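Local coordinates for FdtA domain-containing protein (Helicobacter canadensis MIT 98-5491, PDB 7N67), which probably acts as a 3,4-ketoisomerase on a dTDP-linked keto sugar, a step in making an unusual formylated sugar, and binds dTDP in a cupin-type barrel, at residues B[51-57]-B[129-135]; B[70-74]-B[140-144]; B[76-81]-B[107-113]; B[82-88]-B[100-105]. All blocks are in the same frame, centred on the assembly; numbering follows the deposited sequence. Where two conformers were deposited one is given.

Contact 1. Residues B[51-57]-B[129-135]; sequences FEIKRIY and LVLASDF. With TYD (thymidine-5'-diphosphate), chain E.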
# COMPACT_ATOMS: atom_id res chain seq x y z
N PHE B 51 -18.79 -0.06 -21.84
CA PHE B 51 -19.10 1.32 -22.27
C PHE B 51 -17.80 1.99 -22.71
O PHE B 51 -16.73 1.33 -22.65
CB PHE B 51 -19.81 2.09 -21.16
CG PHE B 51 -19.09 2.09 -19.83
CD1 PHE B 51 -17.97 2.88 -19.62
CD2 PHE B 51 -19.57 1.33 -18.76
CE1 PHE B 51 -17.34 2.90 -18.39
CE2 PHE B 51 -18.92 1.35 -17.53
CZ PHE B 51 -17.81 2.14 -17.35
N GLU B 52 -17.87 3.23 -23.17
CA GLU B 52 -16.69 4.00 -23.60
C GLU B 52 -16.23 4.89 -22.45
O GLU B 52 -17.02 5.79 -22.06
CB GLU B 52 -17.01 4.87 -24.81
CG GLU B 52 -17.18 4.06 -26.07
CD GLU B 52 -17.33 4.93 -27.30
OE1 GLU B 52 -16.97 4.45 -28.37
OE2 GLU B 52 -17.79 6.09 -27.17
N ILE B 53 -15.00 4.66 -21.96
CA ILE B 53 -14.41 5.49 -20.88
C ILE B 53 -14.30 6.91 -21.43
O ILE B 53 -13.70 7.10 -22.50
CB ILE B 53 -13.07 4.93 -20.37
CG1 ILE B 53 -13.17 3.47 -19.89
CG2 ILE B 53 -12.52 5.80 -19.26
CD1 ILE B 53 -11.87 2.70 -19.99
N LYS B 54 -14.94 7.86 -20.76
CA LYS B 54 -14.82 9.31 -21.02
C LYS B 54 -14.05 9.97 -19.88
O LYS B 54 -13.49 11.07 -20.07
CB LYS B 54 -16.22 9.90 -21.15
CG LYS B 54 -17.06 9.30 -22.27
CD LYS B 54 -17.06 10.12 -23.54
CE LYS B 54 -17.50 9.32 -24.75
NZ LYS B 54 -16.96 9.90 -26.00
N ARG B 55 -14.05 9.34 -18.71
CA ARG B 55 -13.41 9.89 -17.49
C ARG B 55 -13.04 8.72 -16.59
O ARG B 55 -13.74 7.69 -16.66
CB ARG B 55 -14.36 10.83 -16.75
CG ARG B 55 -14.09 10.99 -15.27
CD ARG B 55 -15.06 12.01 -14.66
NE ARG B 55 -16.45 11.63 -14.93
CZ ARG B 55 -17.41 11.44 -14.01
NH1 ARG B 55 -18.62 11.10 -14.41
NH2 ARG B 55 -17.17 11.61 -12.72
N ILE B 56 -11.93 8.87 -15.86
CA ILE B 56 -11.55 7.98 -14.74
C ILE B 56 -11.34 8.89 -13.52
O ILE B 56 -11.06 10.09 -13.71
CB ILE B 56 -10.33 7.09 -15.08
CG1 ILE B 56 -9.01 7.85 -15.16
CG2 ILE B 56 -10.58 6.34 -16.37
CD1 ILE B 56 -8.19 7.76 -13.92
N TYR B 57 -11.56 8.34 -12.33
CA TYR B 57 -11.22 9.02 -11.06
C TYR B 57 -10.74 7.95 -10.06
O TYR B 57 -11.09 6.73 -10.15
CB TYR B 57 -12.37 9.95 -10.66
CG TYR B 57 -13.70 9.37 -10.22
CD1 TYR B 57 -13.93 9.03 -8.91
CD2 TYR B 57 -14.78 9.27 -11.09
CE1 TYR B 57 -15.16 8.56 -8.47
CE2 TYR B 57 -16.01 8.79 -10.68
CZ TYR B 57 -16.22 8.45 -9.35
OH TYR B 57 -17.42 7.98 -8.89
N LEU B 129 -10.18 2.90 -7.91
CA LEU B 129 -10.20 3.42 -9.30
C LEU B 129 -11.63 3.29 -9.82
O LEU B 129 -12.25 2.25 -9.55
CB LEU B 129 -9.22 2.63 -10.16
CG LEU B 129 -9.20 3.01 -11.64
CD1 LEU B 129 -8.72 4.44 -11.83
CD2 LEU B 129 -8.33 2.03 -12.41
N VAL B 130 -12.13 4.31 -10.53
CA VAL B 130 -13.49 4.30 -11.13
C VAL B 130 -13.38 4.66 -12.62
O VAL B 130 -12.89 5.76 -12.94
CB VAL B 130 -14.47 5.24 -10.40
CG1 VAL B 130 -15.87 5.17 -11.00
CG2 VAL B 130 -14.53 4.93 -8.91
N LEU B 131 -13.79 3.74 -13.47
CA LEU B 131 -13.96 3.97 -14.93
C LEU B 131 -15.40 4.43 -15.13
O LEU B 131 -16.32 3.67 -14.72
CB LEU B 131 -13.68 2.65 -15.66
CG LEU B 131 -12.21 2.28 -15.89
CD1 LEU B 131 -11.26 2.94 -14.92
CD2 LEU B 131 -12.02 0.78 -15.84
N ALA B 132 -15.61 5.64 -15.67
CA ALA B 132 -16.95 6.25 -15.85
C ALA B 132 -17.28 6.41 -17.34
O ALA B 132 -16.35 6.74 -18.11
CB ALA B 132 -17.01 7.57 -15.11
N SER B 133 -18.58 6.28 -17.66
CA SER B 133 -19.19 6.26 -19.02
C SER B 133 -19.39 7.67 -19.59
O SER B 133 -19.82 7.75 -20.75
CB SER B 133 -20.52 5.52 -18.99
OG SER B 133 -21.55 6.30 -18.34
N ASP B 134 -19.12 8.73 -18.83
CA ASP B 134 -19.43 10.11 -19.28
C ASP B 134 -18.70 11.14 -18.41
O ASP B 134 -18.21 10.78 -17.33
CB ASP B 134 -20.94 10.36 -19.24
CG ASP B 134 -21.45 11.37 -20.26
OD1 ASP B 134 -20.63 12.03 -20.93
OD2 ASP B 134 -22.67 11.47 -20.37
N PHE B 135 -18.65 12.39 -18.89
CA PHE B 135 -18.00 13.54 -18.23
C PHE B 135 -18.76 13.86 -16.95
O PHE B 135 -19.96 13.53 -16.85
CB PHE B 135 -17.95 14.74 -19.18
CG PHE B 135 -17.30 14.45 -20.51
CD1 PHE B 135 -15.95 14.70 -20.71
CD2 PHE B 135 -18.03 13.90 -21.56
CE1 PHE B 135 -15.35 14.41 -21.93
CE2 PHE B 135 -17.43 13.62 -22.79
CZ PHE B 135 -16.09 13.87 -22.96
PA TYD E . -17.76 13.00 -4.02
O1A TYD E . -18.93 12.80 -4.91
O2A TYD E . -17.97 13.62 -2.68
O3A TYD E . -16.96 11.63 -3.88
PB TYD E . -17.36 10.12 -3.54
O1B TYD E . -16.04 9.37 -3.39
O2B TYD E . -18.13 10.24 -2.24
O3B TYD E . -18.20 9.58 -4.67
O5' TYD E . -16.64 13.86 -4.78
C5' TYD E . -15.77 14.68 -3.98
C4' TYD E . -15.56 15.97 -4.72
O4' TYD E . -14.96 15.68 -6.00
C3' TYD E . -16.84 16.76 -4.99
O3' TYD E . -16.65 18.14 -4.71
C2' TYD E . -17.08 16.54 -6.48
C1' TYD E . -15.67 16.36 -7.02
N1 TYD E . -15.60 15.55 -8.26
C2 TYD E . -15.15 16.16 -9.41
O2 TYD E . -14.80 17.33 -9.45
N3 TYD E . -15.15 15.34 -10.52
C4 TYD E . -15.52 14.01 -10.59
O4 TYD E . -15.46 13.41 -11.66
C5 TYD E . -15.97 13.43 -9.34
C5M TYD E . -16.39 11.99 -9.33
C6 TYD E . -15.99 14.22 -8.25
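The carbonyl oxygen of Asp134 is gripped by two nitrogens of Arg55: NE at 3.1 Å and NH1 at 3.0 Å, the oxygen lying in the guanidinium plane. NE meets the carbonyl in its own plane, whereas NH1 comes from 37° above it. A bend of the Arg55 chain at chi3 (55°) brings the guanidinium between Asp134 O and the thymine of the bound dTDP, with Arg55 NH2 to O4 at 2.7 Å. The backbones form an antiparallel pair of strands, 55-57 with 129-132, in one sheet of the cupin barrel. A classic beta bulge opens it, where Lys54 and Arg55 both face Ala132, whose N and O bond to Arg55 O and Lys54 N. The strand 55-57 also pairs with a strand of the second subunit, so the sheet runs on across the interface. On the ligand side the Tyr57 ring is sandwiched: the thymine methyl C5M sits over one face and Val130 over the other, its CB 3.8 Å from the ring centroid. On the other side of the sheet, Ile56 CG2 touches Leu131 CD1. At the loop end, Ser133 CB lies over the Phe51 ring face, and the ring meets Leu131 O at its edge, Phe51 CZ to O 3.4 Å.

Contact 2. Residues B[70-74]-B[140-144]; sequences AHAHK and EYIRD. With TYD (thymidine-5'-diphosphate), chain E.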
# COMPACT_ATOMS: atom_id res chain seq x y z
N ALA B 70 -22.82 7.65 -1.34
CA ALA B 70 -24.14 8.17 -0.96
C ALA B 70 -24.58 9.11 -2.09
O ALA B 70 -24.74 10.34 -1.83
CB ALA B 70 -24.06 8.87 0.37
N HIS B 71 -24.73 8.54 -3.29
CA HIS B 71 -25.34 9.21 -4.47
C HIS B 71 -25.84 8.17 -5.49
O HIS B 71 -25.56 6.99 -5.33
CB HIS B 71 -24.39 10.25 -5.08
CG HIS B 71 -22.97 9.82 -5.20
ND1 HIS B 71 -22.54 9.04 -6.24
CD2 HIS B 71 -21.89 10.10 -4.46
CE1 HIS B 71 -21.23 8.83 -6.13
NE2 HIS B 71 -20.81 9.46 -5.04
N ALA B 72 -26.64 8.61 -6.44
CA ALA B 72 -27.20 7.81 -7.54
C ALA B 72 -27.20 8.68 -8.81
O ALA B 72 -27.00 9.90 -8.69
CB ALA B 72 -28.59 7.31 -7.19
N HIS B 73 -27.42 8.05 -9.96
CA HIS B 73 -27.26 8.63 -11.32
C HIS B 73 -28.25 7.93 -12.24
O HIS B 73 -28.28 6.69 -12.19
CB HIS B 73 -25.80 8.43 -11.77
CG HIS B 73 -24.84 8.80 -10.69
ND1 HIS B 73 -24.22 10.04 -10.63
CD2 HIS B 73 -24.44 8.12 -9.59
CE1 HIS B 73 -23.45 10.09 -9.56
NE2 HIS B 73 -23.59 8.93 -8.89
N LYS B 74 -29.03 8.69 -13.01
CA LYS B 74 -30.04 8.14 -13.96
C LYS B 74 -29.30 7.49 -15.14
O LYS B 74 -29.73 6.42 -15.57
CB LYS B 74 -31.03 9.23 -14.38
CG LYS B 74 -31.85 9.85 -13.24
CD LYS B 74 -32.54 11.19 -13.59
CE LYS B 74 -34.04 11.11 -13.80
NZ LYS B 74 -34.44 9.91 -14.58
N GLU B 140 -26.34 16.17 -12.45
CA GLU B 140 -27.01 14.86 -12.68
C GLU B 140 -26.87 13.93 -11.45
O GLU B 140 -27.44 12.82 -11.51
CB GLU B 140 -26.46 14.19 -13.94
CG GLU B 140 -26.88 14.91 -15.20
CD GLU B 140 -28.39 15.11 -15.25
OE1 GLU B 140 -29.12 14.08 -15.14
OE2 GLU B 140 -28.82 16.29 -15.33
N TYR B 141 -26.13 14.36 -10.42
CA TYR B 141 -25.96 13.65 -9.13
C TYR B 141 -27.26 13.74 -8.31
O TYR B 141 -27.87 14.82 -8.22
CB TYR B 141 -24.81 14.24 -8.30
CG TYR B 141 -23.46 13.61 -8.49
CD1 TYR B 141 -22.80 13.65 -9.71
CD2 TYR B 141 -22.80 13.02 -7.42
CE1 TYR B 141 -21.54 13.09 -9.88
CE2 TYR B 141 -21.54 12.46 -7.57
CZ TYR B 141 -20.91 12.50 -8.80
OH TYR B 141 -19.67 11.94 -8.95
N ILE B 142 -27.67 12.63 -7.73
CA ILE B 142 -28.69 12.60 -6.64
C ILE B 142 -27.94 12.25 -5.36
O ILE B 142 -27.40 11.14 -5.30
CB ILE B 142 -29.80 11.60 -7.00
CG1 ILE B 142 -30.36 11.91 -8.39
CG2 ILE B 142 -30.87 11.58 -5.91
CD1 ILE B 142 -31.20 10.81 -8.96
N ARG B 143 -27.82 13.21 -4.44
CA ARG B 143 -27.03 13.07 -3.19
C ARG B 143 -27.97 12.98 -1.98
O ARG B 143 -27.48 13.17 -0.84
CB ARG B 143 -26.09 14.27 -3.01
CG ARG B 143 -25.06 14.44 -4.13
CD ARG B 143 -24.05 15.52 -3.77
NE ARG B 143 -22.95 15.60 -4.73
CZ ARG B 143 -21.90 14.79 -4.76
NH1 ARG B 143 -21.78 13.80 -3.90
NH2 ARG B 143 -20.96 14.97 -5.68
N ASP B 144 -29.27 12.74 -2.19
CA ASP B 144 -30.29 12.58 -1.13
C ASP B 144 -31.01 11.26 -1.38
O ASP B 144 -31.54 11.10 -2.50
CB ASP B 144 -31.28 13.74 -1.12
CG ASP B 144 -32.27 13.69 0.04
OD1 ASP B 144 -33.26 12.92 -0.03
OD2 ASP B 144 -32.02 14.40 1.02
PA TYD E . -17.76 13.00 -4.02
O1A TYD E . -18.93 12.80 -4.91
O2A TYD E . -17.97 13.62 -2.68
O3A TYD E . -16.96 11.63 -3.88
PB TYD E . -17.36 10.12 -3.54
O1B TYD E . -16.04 9.37 -3.39
O2B TYD E . -18.13 10.24 -2.24
O3B TYD E . -18.20 9.58 -4.67
O5' TYD E . -16.64 13.86 -4.78
C5' TYD E . -15.77 14.68 -3.98
C4' TYD E . -15.56 15.97 -4.72
O4' TYD E . -14.96 15.68 -6.00
C3' TYD E . -16.84 16.76 -4.99
O3' TYD E . -16.65 18.14 -4.71
C2' TYD E . -17.08 16.54 -6.48
C1' TYD E . -15.67 16.36 -7.02
N1 TYD E . -15.60 15.55 -8.26
C2 TYD E . -15.15 16.16 -9.41
O2 TYD E . -14.80 17.33 -9.45
N3 TYD E . -15.15 15.34 -10.52
C4 TYD E . -15.52 14.01 -10.59
O4 TYD E . -15.46 13.41 -11.66
C5 TYD E . -15.97 13.43 -9.34
C5M TYD E . -16.39 11.99 -9.33
C6 TYD E . -15.99 14.22 -8.25
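The ring of Tyr141 takes the edge of His73 on one face, a T-shaped pair with centroids 4.5 Å apart and planes at 82°; His73 CE1 stands over the ring centre. Tyr141 in turn sets CE2 over a face of the His71 ring, the two planes inclined at 49°. His71 ND1 and His73 NE2 are hydrogen-bonded at 2.9 Å, ND1 lying in the plane of the His73 ring, and the far edge of His71 gives NE2 to the beta-phosphate oxygen O3B of dTDP at 2.6 Å. The first torsion of His71, 44°, sets its ring between backbone N and carbonyl carbon, alongside Tyr141. Beside them the extended Arg143 brings NH1 and NH2 to the alpha-phosphate oxygen O1A, which lies in the guanidinium plane; its NE is tied to Glu138. Beneath this aromatic cluster, Ala72 and Ile142 exchange two backbone bonds, joining the short strand 141-142 antiparallel to the edge of the cupin sheet, while helix 145-152 packs on both side chains. The diphosphate thus meets one donor from His71 on the beta phosphate and two from Arg143 on the alpha phosphate, while the bond to His73 and the Tyr141 ring over its face probably limit rotation of the His71 ring.

Contact 3. Residues B[76-81]-B[107-113]; sequences LEQVLI and IGLFIGK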
# COMPACT_ATOMS: atom_id res chain seq x y z
N LEU B 76 -25.30 7.68 -15.77
CA LEU B 76 -23.87 7.33 -15.59
C LEU B 76 -23.72 5.85 -15.22
O LEU B 76 -24.31 5.44 -14.20
CB LEU B 76 -23.24 8.22 -14.52
CG LEU B 76 -21.72 8.11 -14.40
CD1 LEU B 76 -21.04 8.63 -15.67
CD2 LEU B 76 -21.21 8.85 -13.18
N GLU B 77 -22.98 5.08 -16.03
CA GLU B 77 -22.55 3.70 -15.70
C GLU B 77 -21.10 3.80 -15.23
O GLU B 77 -20.40 4.70 -15.72
CB GLU B 77 -22.76 2.76 -16.89
CG GLU B 77 -24.21 2.60 -17.30
CD GLU B 77 -24.48 1.51 -18.33
OE1 GLU B 77 -25.60 0.98 -18.34
OE2 GLU B 77 -23.58 1.20 -19.13
N GLN B 78 -20.70 3.00 -14.24
CA GLN B 78 -19.32 3.04 -13.67
C GLN B 78 -18.79 1.60 -13.55
O GLN B 78 -19.62 0.68 -13.47
CB GLN B 78 -19.31 3.72 -12.30
CG GLN B 78 -19.56 5.22 -12.35
CD GLN B 78 -19.34 5.83 -10.99
OE1 GLN B 78 -19.33 5.14 -9.98
NE2 GLN B 78 -19.12 7.13 -10.93
N VAL B 79 -17.46 1.44 -13.56
CA VAL B 79 -16.78 0.19 -13.13
C VAL B 79 -15.78 0.53 -12.01
O VAL B 79 -14.90 1.37 -12.25
CB VAL B 79 -16.10 -0.52 -14.31
CG1 VAL B 79 -15.10 -1.57 -13.84
CG2 VAL B 79 -17.12 -1.15 -15.23
N LEU B 80 -15.92 -0.12 -10.85
CA LEU B 80 -15.11 0.13 -9.63
C LEU B 80 -14.04 -0.94 -9.51
O LEU B 80 -14.35 -2.11 -9.75
CB LEU B 80 -16.03 0.08 -8.40
CG LEU B 80 -16.68 1.40 -8.01
CD1 LEU B 80 -17.58 1.91 -9.11
CD2 LEU B 80 -17.43 1.25 -6.70
N ILE B 81 -12.82 -0.54 -9.18
CA ILE B 81 -11.67 -1.45 -8.93
C ILE B 81 -10.91 -0.95 -7.70
O ILE B 81 -10.47 0.20 -7.73
CB ILE B 81 -10.77 -1.49 -10.17
CG1 ILE B 81 -11.61 -1.81 -11.41
CG2 ILE B 81 -9.63 -2.47 -9.95
CD1 ILE B 81 -10.88 -1.63 -12.71
N ILE B 107 -10.55 -8.06 -9.51
CA ILE B 107 -12.03 -8.08 -9.54
C ILE B 107 -12.48 -6.62 -9.74
O ILE B 107 -11.80 -5.72 -9.24
CB ILE B 107 -12.58 -8.77 -8.27
CG1 ILE B 107 -12.34 -10.28 -8.33
CG2 ILE B 107 -14.05 -8.46 -8.03
CD1 ILE B 107 -12.51 -11.04 -7.02
N GLY B 108 -13.50 -6.41 -10.55
CA GLY B 108 -14.13 -5.10 -10.75
C GLY B 108 -15.62 -5.20 -10.47
O GLY B 108 -16.12 -6.34 -10.39
N LEU B 109 -16.30 -4.07 -10.32
CA LEU B 109 -17.76 -4.04 -10.01
C LEU B 109 -18.40 -3.03 -10.96
O LEU B 109 -18.12 -1.82 -10.84
CB LEU B 109 -18.01 -3.67 -8.55
CG LEU B 109 -19.47 -3.41 -8.18
CD1 LEU B 109 -20.29 -4.68 -8.34
CD2 LEU B 109 -19.60 -2.86 -6.76
N PHE B 110 -19.18 -3.55 -11.91
CA PHE B 110 -19.99 -2.71 -12.81
C PHE B 110 -21.20 -2.31 -11.99
O PHE B 110 -21.73 -3.21 -11.33
CB PHE B 110 -20.39 -3.45 -14.08
CG PHE B 110 -21.45 -2.75 -14.89
CD1 PHE B 110 -22.78 -3.12 -14.79
CD2 PHE B 110 -21.11 -1.71 -15.74
CE1 PHE B 110 -23.74 -2.48 -15.55
CE2 PHE B 110 -22.08 -1.07 -16.50
CZ PHE B 110 -23.39 -1.45 -16.40
N ILE B 111 -21.53 -1.02 -12.01
CA ILE B 111 -22.72 -0.41 -11.37
C ILE B 111 -23.50 0.33 -12.46
O ILE B 111 -23.01 1.36 -12.94
CB ILE B 111 -22.29 0.52 -10.23
CG1 ILE B 111 -21.51 -0.25 -9.16
CG2 ILE B 111 -23.50 1.26 -9.66
CD1 ILE B 111 -20.92 0.62 -8.09
N GLY B 112 -24.68 -0.18 -12.81
CA GLY B 112 -25.54 0.39 -13.86
C GLY B 112 -26.31 1.62 -13.40
O GLY B 112 -25.86 2.34 -12.49
N LYS B 113 -27.45 1.84 -14.05
CA LYS B 113 -28.26 3.08 -13.97
C LYS B 113 -29.18 3.03 -12.75
O LYS B 113 -29.54 1.91 -12.31
CB LYS B 113 -29.09 3.23 -15.24
CG LYS B 113 -28.30 3.50 -16.50
CD LYS B 113 -29.15 3.72 -17.74
CE LYS B 113 -28.29 4.22 -18.89
NZ LYS B 113 -29.02 4.22 -20.17
O HOH W 1 -23.21 4.12 -12.17
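Two neighbouring strands in the larger sheet of the cupin barrel, 78-81 and 107-111, run antiparallel here, their axes 4.4 Å apart at closest approach. Four backbone bonds join them: Gln78 and Ile111 exchange one pair, and Leu80 and Leu109 the other, with both Leu80 N to Leu109 O and Leu109 N to Leu80 O at 2.8 Å. Val79 and Phe110 make the non-hydrogen-bonded pair between. There the CA-H groups of Val79 and Phe110 make close contacts with Leu109 O and Gln78 O.

One face of the pair carries Gln78, Leu80, Leu109 and Ile111. Leu80 CD1 and Ile111 CD1 meet at 3.7 Å, crossing at a slant, and strand 87-92 of the other sheet packs against this face through Ile89 and Leu91, so that these leucines and isoleucines pack between the two sheets. Gln78 NE2 bonds to Tyr57 OH, linking this face to the wall of the dTDP pocket. On the reverse face, Phe110 has CG anti to its backbone N (chi1 168°), which lays the ring back along the neighbouring strand: its edge meets Val79 CG2 and then the Glu77 carboxylate. That carboxylate stands at 88° to the ring, Glu77 CD being 3.7 Å from Phe110 CZ. Lys113 runs past Glu77 and pairs its NZ with Glu75. Where the strands part, a water lies between the two segments, 2.7 Å from Leu76 O and 2.9 Å from Ile111 O.

Contact 4. Residues B[82-88]-B[100-105]; sequences MMDGSCE and IILNRP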
# COMPACT_ATOMS: atom_id res chain seq x y z
N MET B 82 -10.83 -1.76 -6.64
CA MET B 82 -9.93 -1.48 -5.49
C MET B 82 -8.50 -1.83 -5.90
O MET B 82 -8.16 -3.02 -5.90
CB MET B 82 -10.28 -2.30 -4.24
CG MET B 82 -11.57 -1.87 -3.61
SD MET B 82 -11.59 -0.10 -3.21
CE MET B 82 -10.38 -0.07 -1.90
N MET B 83 -7.69 -0.82 -6.18
CA MET B 83 -6.28 -1.05 -6.57
C MET B 83 -5.43 -1.36 -5.34
O MET B 83 -4.40 -2.02 -5.51
CB MET B 83 -5.71 0.16 -7.32
CG MET B 83 -4.94 -0.28 -8.54
SD MET B 83 -5.59 0.57 -9.97
CE MET B 83 -4.20 1.66 -10.29
N ASP B 84 -5.80 -0.86 -4.17
CA ASP B 84 -5.06 -1.06 -2.90
C ASP B 84 -6.06 -1.23 -1.76
O ASP B 84 -6.97 -0.40 -1.63
CB ASP B 84 -4.09 0.09 -2.62
CG ASP B 84 -2.94 -0.30 -1.73
OD1 ASP B 84 -2.40 -1.36 -1.96
OD2 ASP B 84 -2.58 0.47 -0.81
N GLY B 85 -5.89 -2.28 -0.96
CA GLY B 85 -6.70 -2.46 0.26
C GLY B 85 -8.10 -2.89 -0.08
O GLY B 85 -8.32 -3.46 -1.18
N SER B 86 -9.03 -2.65 0.83
CA SER B 86 -10.40 -3.18 0.75
C SER B 86 -11.37 -2.05 1.01
O SER B 86 -11.03 -1.09 1.76
CB SER B 86 -10.64 -4.29 1.75
OG SER B 86 -10.58 -3.80 3.09
N CYS B 87 -12.58 -2.21 0.49
CA CYS B 87 -13.74 -1.50 1.05
C CYS B 87 -15.01 -2.31 0.80
O CYS B 87 -14.95 -3.33 0.11
CB CYS B 87 -13.79 -0.07 0.53
SG CYS B 87 -14.86 0.12 -0.91
N GLU B 88 -16.09 -1.89 1.46
CA GLU B 88 -17.42 -2.50 1.31
C GLU B 88 -18.28 -1.58 0.45
O GLU B 88 -18.67 -0.51 0.94
CB GLU B 88 -18.03 -2.76 2.68
CG GLU B 88 -19.30 -3.58 2.59
CD GLU B 88 -20.02 -3.74 3.91
OE1 GLU B 88 -21.23 -4.06 3.87
OE2 GLU B 88 -19.38 -3.53 4.95
N ILE B 100 -21.11 -5.66 -1.47
CA ILE B 100 -20.06 -6.36 -2.26
C ILE B 100 -18.71 -5.92 -1.73
O ILE B 100 -18.41 -4.71 -1.77
CB ILE B 100 -20.18 -6.10 -3.77
CG1 ILE B 100 -21.50 -6.65 -4.31
CG2 ILE B 100 -18.99 -6.69 -4.51
CD1 ILE B 100 -22.24 -5.67 -5.17
N ILE B 101 -17.93 -6.86 -1.21
CA ILE B 101 -16.56 -6.57 -0.72
C ILE B 101 -15.63 -6.64 -1.92
O ILE B 101 -15.64 -7.68 -2.59
CB ILE B 101 -16.13 -7.53 0.40
CG1 ILE B 101 -16.86 -7.18 1.70
CG2 ILE B 101 -14.62 -7.50 0.56
CD1 ILE B 101 -17.61 -8.33 2.32
N LEU B 102 -14.90 -5.56 -2.17
CA LEU B 102 -13.74 -5.52 -3.09
C LEU B 102 -12.47 -5.45 -2.23
O LEU B 102 -12.34 -4.49 -1.44
CB LEU B 102 -13.87 -4.31 -4.00
CG LEU B 102 -15.11 -4.26 -4.89
CD1 LEU B 102 -15.12 -2.97 -5.71
CD2 LEU B 102 -15.22 -5.49 -5.79
N ASN B 103 -11.59 -6.45 -2.37
CA ASN B 103 -10.33 -6.54 -1.60
C ASN B 103 -9.19 -7.06 -2.46
O ASN B 103 -8.14 -7.37 -1.87
CB ASN B 103 -10.49 -7.40 -0.34
CG ASN B 103 -11.04 -8.78 -0.59
OD1 ASN B 103 -11.55 -9.41 0.33
ND2 ASN B 103 -10.96 -9.26 -1.83
N ARG B 104 -9.35 -7.15 -3.79
CA ARG B 104 -8.21 -7.52 -4.67
C ARG B 104 -8.30 -6.72 -5.96
O ARG B 104 -9.38 -6.31 -6.36
CB ARG B 104 -8.13 -9.03 -4.93
CG ARG B 104 -9.43 -9.78 -5.23
CD ARG B 104 -9.19 -11.29 -5.30
NE ARG B 104 -7.86 -11.64 -5.83
CZ ARG B 104 -7.11 -12.71 -5.49
NH1 ARG B 104 -5.92 -12.89 -6.04
NH2 ARG B 104 -7.52 -13.60 -4.60
N PRO B 105 -7.16 -6.43 -6.60
CA PRO B 105 -7.14 -5.67 -7.85
C PRO B 105 -7.64 -6.40 -9.10
O PRO B 105 -7.84 -5.71 -10.10
CB PRO B 105 -5.66 -5.31 -8.01
CG PRO B 105 -4.94 -6.45 -7.34
CD PRO B 105 -5.81 -6.80 -6.14
O HOH W 2 -11.20 -4.64 -7.04
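Residues 82-88 bend sharply at Met83, leave one sheet and enter the next, and residues 100-105 run alongside in the opposite direction. Past the bend, Cys87 and Leu102 form an antiparallel hydrogen-bonded pair, Cys87 N to Leu102 O at 3.0 Å and Leu102 N to Cys87 O at 3.2 Å. Glu88 and Ile101 are the next, non-hydrogen-bonded pair. Before the bend, a water links Met82 N, from which it accepts, to Arg104 O, to which it donates at 2.6 Å. Gly85 has a positive phi (74°), which suits glycine in the turn. This is the base of the hairpin 87-92/98-102 in the cupin barrel, where the chain crosses between its two sheets. Inside, Met82 and Leu102 cross obliquely, with Met82 CG 3.4 Å from Leu102 CB, and Leu102 reaches on to Ile89, Ile107 and Leu109. Bends at chi2 and chi3 carry the rest of Met82 away from Leu102. Glu88 turns to the other face, its carboxylate held by Arg120, Ser99 and Asn121. Arg104 extends outward to a salt bridge with Asp65 of the third subunit. Ser86 CB touches Asn103 CB at 3.8 Å.

From the N terminus, residues 51-57 come first and pair with 129-135, so contact 1 closes a long loop. Residues 70-74 start a second one that ends at 140-144: contact 2 crosses contact 1, and both loops lead to the same bound dTDP. Within both lies contact 3, whose own loop contains contact 4, the short closure around the 87-92/98-102 hairpin. Contacts 1 and 3 are continuous in one sheet, since strand 78-84 pairs with 127-132 on one side and 107-111 on the other. Contact 2 lies at the edge of the opposing sheet, and contact 4 joins the two sheets on the opposite side of the chain's centre from contact 2.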